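Local coordinates for hydrolase, haloacid dehalogenase-like family (PDB 3S6J), which probably acts as a metal-dependent sugar phosphatase, and is here the haloacid dehalogenase-like domain of a longer chain, with calcium bound, at residues 21-26 and 87-92; 45-50 and 57-62; 81-86 and 118-123; 142-145 and 150-153. All coordinates share one frame; numbering follows the deposited sequence.

Interaction 1 of 4, residues 21-26 and 87-92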
loop_
_atom_site.group_PDB
_atom_site.type_symbol
_atom_site.label_atom_id
_atom_site.label_comp_id
_atom_site.label_asym_id
_atom_site.label_seq_id
_atom_site.Cartn_x
_atom_site.Cartn_y
_atom_site.Cartn_z
ATOM N N VAL E 21 -5.820 -7.181 -2.141
ATOM C CA VAL E 21 -5.128 -6.753 -0.932
ATOM C C VAL E 21 -5.754 -5.497 -0.322
ATOM O O VAL E 21 -5.911 -5.409 0.876
ATOM C CB VAL E 21 -3.620 -6.489 -1.203
ATOM C CG1 VAL E 21 -2.989 -5.767 -0.030
ATOM C CG2 VAL E 21 -2.869 -7.795 -1.507
ATOM N N TYR E 22 -6.099 -4.524 -1.157
ATOM C CA TYR E 22 -6.602 -3.255 -0.676
ATOM C C TYR E 22 -8.004 -3.402 -0.067
ATOM O O TYR E 22 -8.378 -2.656 0.852
ATOM C CB TYR E 22 -6.545 -2.180 -1.789
ATOM C CG TYR E 22 -5.109 -1.784 -2.112
ATOM C CD1 TYR E 22 -4.286 -2.623 -2.868
ATOM C CD2 TYR E 22 -4.559 -0.594 -1.632
ATOM C CE1 TYR E 22 -2.971 -2.279 -3.157
ATOM C CE2 TYR E 22 -3.237 -0.253 -1.910
ATOM C CZ TYR E 22 -2.453 -1.102 -2.669
ATOM O OH TYR E 22 -1.142 -0.783 -2.927
ATOM N N GLN E 23 -8.768 -4.374 -0.563
ATOM C CA GLN E 23 -10.047 -4.693 0.060
ATOM C C GLN E 23 -9.801 -5.353 1.425
ATOM O O GLN E 23 -10.483 -5.046 2.409
ATOM C CB GLN E 23 -10.911 -5.574 -0.856
ATOM C CG GLN E 23 -11.556 -4.831 -2.030
ATOM C CD GLN E 23 -10.569 -4.474 -3.141
ATOM O OE1 GLN E 23 -9.563 -5.155 -3.349
ATOM N NE2 GLN E 23 -10.866 -3.405 -3.864
ATOM N N ASN E 24 -8.806 -6.241 1.479
ATOM C CA ASN E 24 -8.434 -6.911 2.719
ATOM C C ASN E 24 -8.030 -5.852 3.751
ATOM O O ASN E 24 -8.575 -5.810 4.845
ATOM C CB ASN E 24 -7.320 -7.938 2.473
ATOM C CG ASN E 24 -7.298 -9.048 3.501
ATOM O OD1 ASN E 24 -7.973 -8.972 4.519
ATOM N ND2 ASN E 24 -6.526 -10.089 3.235
ATOM N N VAL E 25 -7.117 -4.959 3.376
ATOM C CA VAL E 25 -6.737 -3.849 4.247
ATOM C C VAL E 25 -7.948 -3.079 4.806
ATOM O O VAL E 25 -8.049 -2.852 6.015
ATOM C CB VAL E 25 -5.749 -2.861 3.540
ATOM C CG1 VAL E 25 -5.346 -1.752 4.490
ATOM C CG2 VAL E 25 -4.508 -3.585 3.078
ATOM N N ALA E 26 -8.861 -2.679 3.931
ATOM C CA ALA E 26 -10.024 -1.891 4.341
ATOM C C ALA E 26 -10.904 -2.668 5.317
ATOM O O ALA E 26 -11.383 -2.118 6.320
ATOM C CB ALA E 26 -10.818 -1.463 3.117
ATOM N N GLN E 87 -16.951 -7.674 -1.821
ATOM C CA GLN E 87 -16.657 -8.760 -2.759
ATOM C C GLN E 87 -16.693 -8.391 -4.249
ATOM O O GLN E 87 -15.916 -8.938 -5.036
ATOM C CB GLN E 87 -17.575 -9.954 -2.513
ATOM C CG GLN E 87 -19.036 -9.667 -2.764
ATOM C CD GLN E 87 -19.927 -10.864 -2.479
ATOM O OE1 GLN E 87 -19.457 -11.921 -2.036
ATOM N NE2 GLN E 87 -21.223 -10.708 -2.743
ATOM N N HIS E 88 -17.586 -7.482 -4.641
ATOM C CA HIS E 88 -17.760 -7.166 -6.058
ATOM C C HIS E 88 -16.707 -6.191 -6.591
ATOM O O HIS E 88 -16.684 -5.870 -7.782
ATOM C CB HIS E 88 -19.169 -6.637 -6.314
ATOM C CG HIS E 88 -20.244 -7.593 -5.912
ATOM N ND1 HIS E 88 -20.854 -7.556 -4.678
ATOM C CD2 HIS E 88 -20.809 -8.636 -6.577
ATOM C CE1 HIS E 88 -21.754 -8.520 -4.597
ATOM N NE2 HIS E 88 -21.744 -9.189 -5.740
ATOM N N GLN E 89 -15.842 -5.715 -5.705
ATOM C CA GLN E 89 -14.791 -4.790 -6.112
ATOM C C GLN E 89 -13.598 -5.562 -6.654
ATOM O O GLN E 89 -12.749 -5.000 -7.356
ATOM C CB GLN E 89 -14.356 -3.924 -4.923
ATOM C CG GLN E 89 -15.404 -2.914 -4.487
ATOM C CD GLN E 89 -14.869 -1.939 -3.452
ATOM O OE1 GLN E 89 -13.721 -2.052 -3.013
ATOM N NE2 GLN E 89 -15.699 -0.979 -3.052
ATOM N N ILE E 90 -13.560 -6.856 -6.336
ATOM C CA ILE E 90 -12.403 -7.691 -6.621
ATOM C C ILE E 90 -12.312 -8.145 -8.067
ATOM O O ILE E 90 -13.183 -8.850 -8.577
ATOM C CB ILE E 90 -12.359 -8.931 -5.713
ATOM C CG1 ILE E 90 -12.348 -8.503 -4.247
ATOM C CG2 ILE E 90 -11.135 -9.803 -6.061
ATOM C CD1 ILE E 90 -12.127 -9.642 -3.300
ATOM N N ILE E 91 -11.216 -7.757 -8.702
ATOM C CA ILE E 91 -10.982 -8.017 -10.110
ATOM C C ILE E 91 -9.766 -8.936 -10.213
ATOM O O ILE E 91 -8.931 -8.976 -9.302
ATOM C CB ILE E 91 -10.736 -6.669 -10.830
ATOM C CG1 ILE E 91 -11.898 -5.715 -10.496
ATOM C CG2 ILE E 91 -10.564 -6.863 -12.328
ATOM C CD1 ILE E 91 -11.508 -4.223 -10.306
ATOM N N ALA E 92 -9.687 -9.715 -11.287
ATOM C CA ALA E 92 -8.517 -10.547 -11.514
ATOM C C ALA E 92 -7.403 -9.598 -11.929
ATOM O O ALA E 92 -7.667 -8.615 -12.619
ATOM C CB ALA E 92 -8.795 -11.567 -12.605
#
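Gln89, in the 3-10 turn that follows helix 69-85, meets Gln23 of helix 21-34 through a single amide-to-amide hydrogen bond. NE2 of Gln23 donates to OE1 of Gln89 over 3.3 Å. The approach is nearly linear (169°), comes in the carbonyl plane of Gln89 and uses a lone pair of OE1, while the acceptor lies almost in the amide plane of Gln23. The two amide planes are nonetheless 87° apart. What brings the donor round is the bend of Gln23 at its second torsion (chi2 74°), whereas the Gln89 chain runs out extended beyond CG. In a capped haloacid dehalogenase-like fold the helical insert is joined to the Rossmann-like core by two linkers, and this contact lies where they meet the insert. Ile90, next along, sets CG1 against CG of Gln23 at 4.4 Å, a loose apolar contact beside the hydrogen bond. The same isoleucine also packs on Tyr83 and on Ile123, Asn124 and Ala127 of helix 118-127. Ile91, in a short, weakly bonded strand, pairs through its backbone with Asp19, and the Ile91 side chain packs on Lys29 of the second subunit.

Interaction 2 of 4, residues 45-50 and 57-62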
loop_
_atom_site.group_PDB
_atom_site.type_symbol
_atom_site.label_atom_id
_atom_site.label_comp_id
_atom_site.label_asym_id
_atom_site.label_seq_id
_atom_site.Cartn_x
_atom_site.Cartn_y
_atom_site.Cartn_z
ATOM N N HIS E 45 -1.417 -3.047 6.141
ATOM C CA HIS E 45 -1.002 -3.483 4.796
ATOM C C HIS E 45 0.274 -4.312 4.901
ATOM O O HIS E 45 0.460 -5.279 4.163
ATOM C CB HIS E 45 -0.789 -2.259 3.876
ATOM C CG HIS E 45 -0.604 -2.597 2.422
ATOM N ND1 HIS E 45 -0.531 -1.635 1.448
ATOM C CD2 HIS E 45 -0.502 -3.797 1.787
ATOM C CE1 HIS E 45 -0.395 -2.218 0.263
ATOM N NE2 HIS E 45 -0.372 -3.525 0.450
ATOM N N ARG E 46 1.145 -3.944 5.834
ATOM C CA ARG E 46 2.406 -4.666 6.046
ATOM C C ARG E 46 2.201 -6.140 6.404
ATOM O O ARG E 46 3.059 -6.976 6.115
ATOM C CB ARG E 46 3.209 -4.015 7.181
ATOM C CG ARG E 46 4.093 -2.850 6.782
ATOM C CD ARG E 46 5.331 -2.781 7.709
ATOM N NE ARG E 46 5.004 -2.823 9.144
ATOM C CZ ARG E 46 5.810 -2.368 10.114
ATOM N NH1 ARG E 46 6.993 -1.834 9.816
ATOM N NH2 ARG E 46 5.436 -2.442 11.387
ATOM N N LYS E 47 1.089 -6.454 7.067
ATOM C CA LYS E 47 0.855 -7.805 7.578
ATOM C C LYS E 47 -0.030 -8.666 6.663
ATOM O O LYS E 47 -0.207 -9.865 6.895
ATOM C CB LYS E 47 0.218 -7.758 8.974
ATOM C CG LYS E 47 0.887 -6.827 9.980
ATOM C CD LYS E 47 2.338 -7.206 10.284
ATOM C CE LYS E 47 2.832 -6.512 11.563
ATOM N NZ LYS E 47 4.324 -6.551 11.704
ATOM N N ILE E 48 -0.625 -8.061 5.651
ATOM C CA ILE E 48 -1.494 -8.814 4.752
ATOM C C ILE E 48 -0.709 -9.963 4.107
ATOM O O ILE E 48 0.342 -9.756 3.476
ATOM C CB ILE E 48 -2.152 -7.891 3.688
ATOM C CG1 ILE E 48 -2.972 -6.798 4.379
ATOM C CG2 ILE E 48 -3.035 -8.693 2.732
ATOM C CD1 ILE E 48 -4.147 -7.311 5.226
ATOM N N GLY E 49 -1.222 -11.176 4.287
ATOM C CA GLY E 49 -0.534 -12.378 3.849
ATOM C C GLY E 49 -0.250 -13.312 5.021
ATOM O O GLY E 49 -0.097 -14.516 4.823
HETATM N N MSE E 50 -0.160 -12.764 6.233
HETATM C CA MSE E 50 -0.170 -13.592 7.451
HETATM C C MSE E 50 -1.578 -14.089 7.695
HETATM O O MSE E 50 -2.537 -13.450 7.262
HETATM C CB MSE E 50 0.241 -12.790 8.683
HETATM C CG MSE E 50 1.624 -12.187 8.648
HETATM SE SE MSE E 50 2.122 -11.636 10.453
HETATM C CE MSE E 50 4.034 -12.003 10.399
ATOM N N LYS E 57 -1.688 -11.014 16.682
ATOM C CA LYS E 57 -0.565 -11.045 17.614
ATOM C C LYS E 57 0.525 -10.052 17.214
ATOM O O LYS E 57 1.088 -9.349 18.052
ATOM C CB LYS E 57 0.056 -12.435 17.673
ATOM C CG LYS E 57 -0.789 -13.461 18.400
ATOM C CD LYS E 57 0.093 -14.497 19.092
ATOM C CE LYS E 57 1.352 -14.793 18.280
ATOM N NZ LYS E 57 2.437 -15.377 19.144
ATOM N N SER E 58 0.835 -10.009 15.928
ATOM C CA SER E 58 1.928 -9.174 15.459
ATOM C C SER E 58 1.671 -7.685 15.702
ATOM O O SER E 58 2.489 -7.003 16.321
ATOM C CB SER E 58 2.209 -9.443 13.984
ATOM O OG SER E 58 3.429 -8.833 13.624
ATOM N N LEU E 59 0.530 -7.193 15.215
ATOM C CA LEU E 59 0.107 -5.800 15.417
ATOM C C LEU E 59 0.023 -5.512 16.906
ATOM O O LEU E 59 0.406 -4.440 17.373
ATOM C CB LEU E 59 -1.261 -5.555 14.769
ATOM C CG LEU E 59 -1.303 -5.776 13.257
ATOM C CD1 LEU E 59 -2.743 -5.839 12.706
ATOM C CD2 LEU E 59 -0.482 -4.690 12.557
ATOM N N SER E 60 -0.491 -6.502 17.623
ATOM C CA SER E 60 -0.639 -6.501 19.066
ATOM C C SER E 60 0.669 -6.114 19.750
ATOM O O SER E 60 0.799 -5.047 20.363
ATOM C CB SER E 60 -1.017 -7.922 19.487
ATOM O OG SER E 60 -1.666 -7.956 20.734
ATOM N N ARG E 61 1.636 -7.012 19.642
ATOM C CA ARG E 61 2.974 -6.784 20.157
ATOM C C ARG E 61 3.605 -5.469 19.687
ATOM O O ARG E 61 4.274 -4.793 20.462
ATOM C CB ARG E 61 3.852 -7.979 19.790
ATOM C CG ARG E 61 5.330 -7.706 19.810
ATOM C CD ARG E 61 6.048 -8.795 20.579
ATOM N NE ARG E 61 6.202 -8.430 21.985
ATOM C CZ ARG E 61 6.535 -9.284 22.951
ATOM N NH1 ARG E 61 6.753 -10.566 22.655
ATOM N NH2 ARG E 61 6.652 -8.859 24.203
ATOM N N GLU E 62 3.392 -5.083 18.429
ATOM C CA GLU E 62 4.033 -3.856 17.951
ATOM C C GLU E 62 3.376 -2.591 18.513
ATOM O O GLU E 62 3.967 -1.512 18.480
ATOM C CB GLU E 62 4.210 -3.840 16.428
ATOM C CG GLU E 62 3.175 -3.102 15.590
ATOM C CD GLU E 62 3.571 -3.104 14.104
ATOM O OE1 GLU E 62 3.087 -2.253 13.313
ATOM O OE2 GLU E 62 4.400 -3.968 13.735
HETATM O O HOH W 1 2.848 -3.451 10.743
#
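Arg46 and Lys47 of helix 41-47 meet Glu62 of helix 52-63 in a salt-bridge network between successive helices of the helical cap. NH2 of Arg46 sits 3.0 Å from OE2 of Glu62 in a salt bridge, and makes a weak hydrogen bond to OE1. The carboxylate carbon lies at the edge of the guanidinium and in its plane, yet the two planar groups are twisted 77° apart. A water in the plane of the guanidinium, at its edge, links the same pair, accepting from NE of Arg46 and donating to OE1 of Glu62, both at 2.8 Å; OE1 is also bridged to Arg43. CG of Lys47, beside the backbone N, rests on CD2 of Leu59 at 3.6 Å; a bend at the second torsion (chi2 -62°) then carries CD, CE and NZ on toward Ser58 and Glu62. NZ forms a salt bridge with OE2 of Glu62 at 3.3 Å, weak as a hydrogen bond, and a weak hydrogen bond to OG of Ser58 at 3.1 Å. Three basic residues, Arg46, Lys47 and Arg43, thus gather round the Glu62 carboxylate and probably stabilise its charge. A type II turn from Lys47 to Met50 follows, and the selenium of selenomethionine Met50 lies 4.2 Å from CB of Ser58. Met55 of helix 52-63 lies against Lys47 and Met50, and Ile48 packs on Asn24, Val25 and Trp28 of helix 21-34.

Interaction 3 of 4, residues 81-86 and 118-123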
loop_
_atom_site.group_PDB
_atom_site.type_symbol
_atom_site.label_atom_id
_atom_site.label_comp_id
_atom_site.label_asym_id
_atom_site.label_seq_id
_atom_site.Cartn_x
_atom_site.Cartn_y
_atom_site.Cartn_z
ATOM N N GLN E 81 -17.078 -10.235 7.518
ATOM C CA GLN E 81 -18.273 -9.506 7.149
ATOM C C GLN E 81 -17.935 -8.288 6.291
ATOM O O GLN E 81 -18.550 -8.081 5.243
ATOM C CB GLN E 81 -19.074 -9.126 8.395
ATOM C CG GLN E 81 -19.733 -10.344 9.069
ATOM C CD GLN E 81 -19.809 -10.252 10.591
ATOM O OE1 GLN E 81 -20.048 -9.178 11.162
ATOM N NE2 GLN E 81 -19.610 -11.391 11.257
ATOM N N ALA E 82 -16.958 -7.491 6.713
ATOM C CA ALA E 82 -16.583 -6.322 5.921
ATOM C C ALA E 82 -16.057 -6.742 4.553
ATOM O O ALA E 82 -16.323 -6.079 3.553
ATOM C CB ALA E 82 -15.575 -5.450 6.651
ATOM N N TYR E 83 -15.323 -7.850 4.503
ATOM C CA TYR E 83 -14.795 -8.327 3.226
ATOM C C TYR E 83 -15.949 -8.695 2.295
ATOM O O TYR E 83 -15.985 -8.251 1.161
ATOM C CB TYR E 83 -13.858 -9.529 3.412
ATOM C CG TYR E 83 -12.963 -9.797 2.218
ATOM C CD1 TYR E 83 -13.218 -10.853 1.337
ATOM C CD2 TYR E 83 -11.864 -8.984 1.962
ATOM C CE1 TYR E 83 -12.392 -11.094 0.249
ATOM C CE2 TYR E 83 -11.044 -9.205 0.872
ATOM C CZ TYR E 83 -11.308 -10.258 0.022
ATOM O OH TYR E 83 -10.471 -10.449 -1.050
ATOM N N GLU E 84 -16.885 -9.503 2.780
ATOM C CA GLU E 84 -18.037 -9.889 1.986
ATOM C C GLU E 84 -18.645 -8.649 1.342
ATOM O O GLU E 84 -18.979 -8.654 0.152
ATOM C CB GLU E 84 -19.098 -10.594 2.846
ATOM C CG GLU E 84 -18.612 -11.839 3.597
ATOM C CD GLU E 84 -19.714 -12.490 4.448
ATOM O OE1 GLU E 84 -19.381 -13.199 5.441
ATOM O OE2 GLU E 84 -20.915 -12.281 4.127
ATOM N N ARG E 85 -18.788 -7.578 2.121
ATOM C CA ARG E 85 -19.420 -6.367 1.598
ATOM C C ARG E 85 -18.598 -5.756 0.472
ATOM O O ARG E 85 -19.096 -4.966 -0.310
ATOM C CB ARG E 85 -19.674 -5.346 2.711
ATOM C CG ARG E 85 -20.747 -5.790 3.713
ATOM C CD ARG E 85 -21.114 -4.703 4.711
ATOM N NE ARG E 85 -20.020 -4.366 5.621
ATOM C CZ ARG E 85 -19.852 -4.885 6.839
ATOM N NH1 ARG E 85 -20.709 -5.789 7.312
ATOM N NH2 ARG E 85 -18.816 -4.504 7.583
ATOM N N LEU E 86 -17.335 -6.138 0.367
ATOM C CA LEU E 86 -16.484 -5.574 -0.671
ATOM C C LEU E 86 -16.253 -6.544 -1.841
ATOM O O LEU E 86 -15.455 -6.270 -2.743
ATOM C CB LEU E 86 -15.150 -5.149 -0.066
ATOM C CG LEU E 86 -15.262 -4.110 1.043
ATOM C CD1 LEU E 86 -14.010 -4.092 1.899
ATOM C CD2 LEU E 86 -15.553 -2.740 0.470
ATOM N N ILE E 118 -11.552 -20.570 3.990
ATOM C CA ILE E 118 -12.456 -20.898 2.885
ATOM C C ILE E 118 -13.293 -19.712 2.375
ATOM O O ILE E 118 -13.534 -19.592 1.176
ATOM C CB ILE E 118 -13.371 -22.088 3.274
ATOM C CG1 ILE E 118 -12.579 -23.394 3.229
ATOM C CG2 ILE E 118 -14.571 -22.189 2.353
ATOM C CD1 ILE E 118 -12.427 -23.963 1.826
ATOM N N ASP E 119 -13.727 -18.837 3.283
ATOM C CA ASP E 119 -14.598 -17.717 2.921
ATOM C C ASP E 119 -13.936 -16.730 1.959
ATOM O O ASP E 119 -14.403 -16.521 0.831
ATOM C CB ASP E 119 -15.061 -16.966 4.176
ATOM C CG ASP E 119 -15.994 -17.792 5.053
ATOM O OD1 ASP E 119 -16.213 -18.989 4.740
ATOM O OD2 ASP E 119 -16.509 -17.240 6.062
ATOM N N THR E 120 -12.866 -16.092 2.416
ATOM C CA THR E 120 -12.151 -15.157 1.564
ATOM C C THR E 120 -11.722 -15.852 0.282
ATOM O O THR E 120 -11.912 -15.327 -0.806
ATOM C CB THR E 120 -10.916 -14.540 2.282
ATOM O OG1 THR E 120 -10.261 -15.549 3.059
ATOM C CG2 THR E 120 -11.341 -13.405 3.213
ATOM N N ALA E 121 -11.153 -17.042 0.407
ATOM C CA ALA E 121 -10.642 -17.746 -0.764
ATOM C C ALA E 121 -11.711 -18.016 -1.823
ATOM O O ALA E 121 -11.425 -17.988 -3.018
ATOM C CB ALA E 121 -9.945 -19.037 -0.353
ATOM N N THR E 122 -12.942 -18.283 -1.394
ATOM C CA THR E 122 -14.032 -18.513 -2.350
ATOM C C THR E 122 -14.376 -17.240 -3.115
ATOM O O THR E 122 -14.648 -17.274 -4.314
ATOM C CB THR E 122 -15.306 -19.054 -1.665
ATOM O OG1 THR E 122 -15.011 -20.296 -1.008
ATOM C CG2 THR E 122 -16.385 -19.283 -2.702
ATOM N N ILE E 123 -14.351 -16.112 -2.413
ATOM C CA ILE E 123 -14.614 -14.817 -3.024
ATOM C C ILE E 123 -13.594 -14.467 -4.119
ATOM O O ILE E 123 -13.969 -14.093 -5.235
ATOM C CB ILE E 123 -14.670 -13.699 -1.959
ATOM C CG1 ILE E 123 -15.966 -13.820 -1.143
ATOM C CG2 ILE E 123 -14.531 -12.322 -2.606
ATOM C CD1 ILE E 123 -15.912 -13.188 0.238
#
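Where the helical cap of this haloacid dehalogenase-like fold comes down on the core, helix 81-85 runs beside helix 118-123, and Tyr83 lies between them. The segments are almost parallel, their axes 10.6 Å apart at an angle of 10°. Methyl CG2 of Thr120 stands over one face of the Tyr83 ring in a CH-pi contact, 4.0 Å from the centroid and shifted toward the rim. Thr120 takes the rotamer with OG1 between backbone N and carbonyl carbon (chi1 40°), which leaves the methyl for the ring and lets OG1 bond to Gly117 O. Ile123 comes to the edge of the same ring: its CD1 is 3.7 Å from CD1 of Tyr83, and its CG2 lies 3.8 Å from CE1. The tip of Ile123 also approaches the backbone of Glu84, CD1 to CA 4.3 Å. No hydrogen bond joins the segments; the phenol OH of Tyr83 finds Asn124, one residue beyond them. With its side chain about 4 Å from that of Asp14, a calcium ligand, Tyr83 also meets Gln23 of helix 21-34, while Ala82 packs on Ala27 and Glu30 of the same helix.

Interaction 4 of 4, residues 142-145 and 150-153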
loop_
_atom_site.group_PDB
_atom_site.type_symbol
_atom_site.label_atom_id
_atom_site.label_comp_id
_atom_site.label_asym_id
_atom_site.label_seq_id
_atom_site.Cartn_x
_atom_site.Cartn_y
_atom_site.Cartn_z
ATOM N N ASP E 142 -6.700 -25.623 6.287
ATOM C CA ASP E 142 -6.092 -26.902 5.935
ATOM C C ASP E 142 -4.855 -27.202 6.749
ATOM O O ASP E 142 -4.326 -28.304 6.681
ATOM C CB ASP E 142 -5.735 -26.942 4.448
ATOM C CG ASP E 142 -6.949 -26.946 3.576
ATOM O OD1 ASP E 142 -7.894 -27.688 3.913
ATOM O OD2 ASP E 142 -6.980 -26.195 2.575
ATOM N N VAL E 143 -4.392 -26.225 7.519
ATOM C CA VAL E 143 -3.132 -26.362 8.235
ATOM C C VAL E 143 -3.234 -25.773 9.637
ATOM O O VAL E 143 -4.239 -25.148 9.985
ATOM C CB VAL E 143 -1.983 -25.656 7.476
ATOM C CG1 VAL E 143 -1.685 -26.372 6.162
ATOM C CG2 VAL E 143 -2.336 -24.211 7.230
ATOM N N SER E 144 -2.196 -25.972 10.443
ATOM C CA SER E 144 -2.160 -25.403 11.784
ATOM C C SER E 144 -1.735 -23.939 11.734
ATOM O O SER E 144 -2.230 -23.106 12.486
ATOM C CB SER E 144 -1.185 -26.182 12.683
ATOM O OG SER E 144 -1.389 -27.587 12.615
ATOM N N TYR E 145 -0.810 -23.628 10.837
ATOM C CA TYR E 145 -0.156 -22.326 10.854
ATOM C C TYR E 145 -0.182 -21.690 9.479
ATOM O O TYR E 145 -0.024 -22.369 8.460
ATOM C CB TYR E 145 1.288 -22.483 11.353
ATOM C CG TYR E 145 1.369 -23.154 12.708
ATOM C CD1 TYR E 145 0.922 -22.501 13.847
ATOM C CD2 TYR E 145 1.881 -24.444 12.847
ATOM C CE1 TYR E 145 0.987 -23.104 15.095
ATOM C CE2 TYR E 145 1.951 -25.062 14.087
ATOM C CZ TYR E 145 1.496 -24.387 15.214
ATOM O OH TYR E 145 1.552 -24.984 16.470
ATOM N N PRO E 150 5.899 -22.385 6.886
ATOM C CA PRO E 150 5.985 -23.112 5.615
ATOM C C PRO E 150 4.826 -24.090 5.413
ATOM O O PRO E 150 4.728 -24.707 4.345
ATOM C CB PRO E 150 7.288 -23.911 5.755
ATOM C CG PRO E 150 8.016 -23.306 6.899
ATOM C CD PRO E 150 6.984 -22.754 7.809
ATOM N N ASP E 151 3.978 -24.238 6.423
ATOM C CA ASP E 151 2.895 -25.213 6.378
ATOM C C ASP E 151 2.134 -25.235 5.073
ATOM O O ASP E 151 2.031 -26.286 4.434
ATOM C CB ASP E 151 1.911 -24.984 7.521
ATOM C CG ASP E 151 2.107 -25.964 8.651
ATOM O OD1 ASP E 151 3.197 -26.584 8.700
ATOM O OD2 ASP E 151 1.175 -26.120 9.477
ATOM N N LEU E 152 1.577 -24.085 4.698
ATOM C CA LEU E 152 0.748 -23.988 3.505
ATOM C C LEU E 152 1.461 -24.482 2.233
ATOM O O LEU E 152 0.850 -25.149 1.396
ATOM C CB LEU E 152 0.253 -22.550 3.284
ATOM C CG LEU E 152 -1.109 -22.036 3.781
ATOM C CD1 LEU E 152 -2.114 -23.143 4.037
ATOM C CD2 LEU E 152 -0.958 -21.179 5.001
ATOM N N PHE E 153 2.732 -24.129 2.069
ATOM C CA PHE E 153 3.433 -24.436 0.831
ATOM C C PHE E 153 3.758 -25.914 0.761
ATOM O O PHE E 153 3.725 -26.519 -0.310
ATOM C CB PHE E 153 4.704 -23.592 0.695
ATOM C CG PHE E 153 4.436 -22.111 0.518
ATOM C CD1 PHE E 153 3.208 -21.668 0.050
ATOM C CD2 PHE E 153 5.413 -21.170 0.798
ATOM C CE1 PHE E 153 2.957 -20.313 -0.118
ATOM C CE2 PHE E 153 5.167 -19.811 0.624
ATOM C CZ PHE E 153 3.939 -19.388 0.170
#
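Asp151, near the start of helix 151-160, turns its side chain back onto the chain around Val143 to Tyr145. At CB the first neighbour is the carbonyl O of Tyr145, 3.4 Å away, with CB of Val143 a little farther off at 4.0 Å. The next atom, CG, stays near that same carbonyl. At the tip, OD2 does most of the touching. It accepts a weak hydrogen bond from Tyr145 N (3.5 Å, N-H...O angle 145°), and it stands 3.8 Å from CB of Val143. It also lies 3.8 Å from CD2 of Tyr145, approaching the ring obliquely, with ring and carboxylate planes 45° apart. The four residues between the segments carry the Gly-Lys-Pro sequence, and Lys147 probably corresponds to the motif III lysine of haloacid dehalogenase-like hydrolases, so this contact draws together the two flanks of that loop. Leu152 adds the apolar half of the contact. Its CD1 presses on CG2 of Val143 at 3.4 Å, closer than carbons usually pack, the two side chains crossing at about a right angle. With CG1 of Val143 anti to the carbonyl carbon (chi1 -67°), CG2 is left between the backbone N and the carbonyl carbon, and this methyl makes the closer approach to the leucine. The other methyl of Leu152, CD2, lies 3.8 Å from the carbonyl O of Tyr145. Next along the helix, Phe153 packs on Asp176 and Ala179 of helix 174-182, and the side chain of Leu152 comes to about 8 Å from that of Asp12, a calcium ligand.

Overall arrangement
From the N terminus, the chain enters the helical cap at helix 21-34, and interaction 1 closes the longest loop, bringing residues 87-92 back beside residues 21-26 as the cap ends. Interaction 2 falls within that span and closes a short loop joining the successive cap helices 41-47 and 52-63; it touches interaction 1 through Val21 and His45. Interaction 3 crosses interaction 1, because residues 81-86 precede the returning linker while residues 118-123 belong to the core; it joins cap to core, its centre about 9 Å from that of interaction 1. Interaction 4 follows in series, a short loop within the core on the opposite side of the chain's centre from interaction 1.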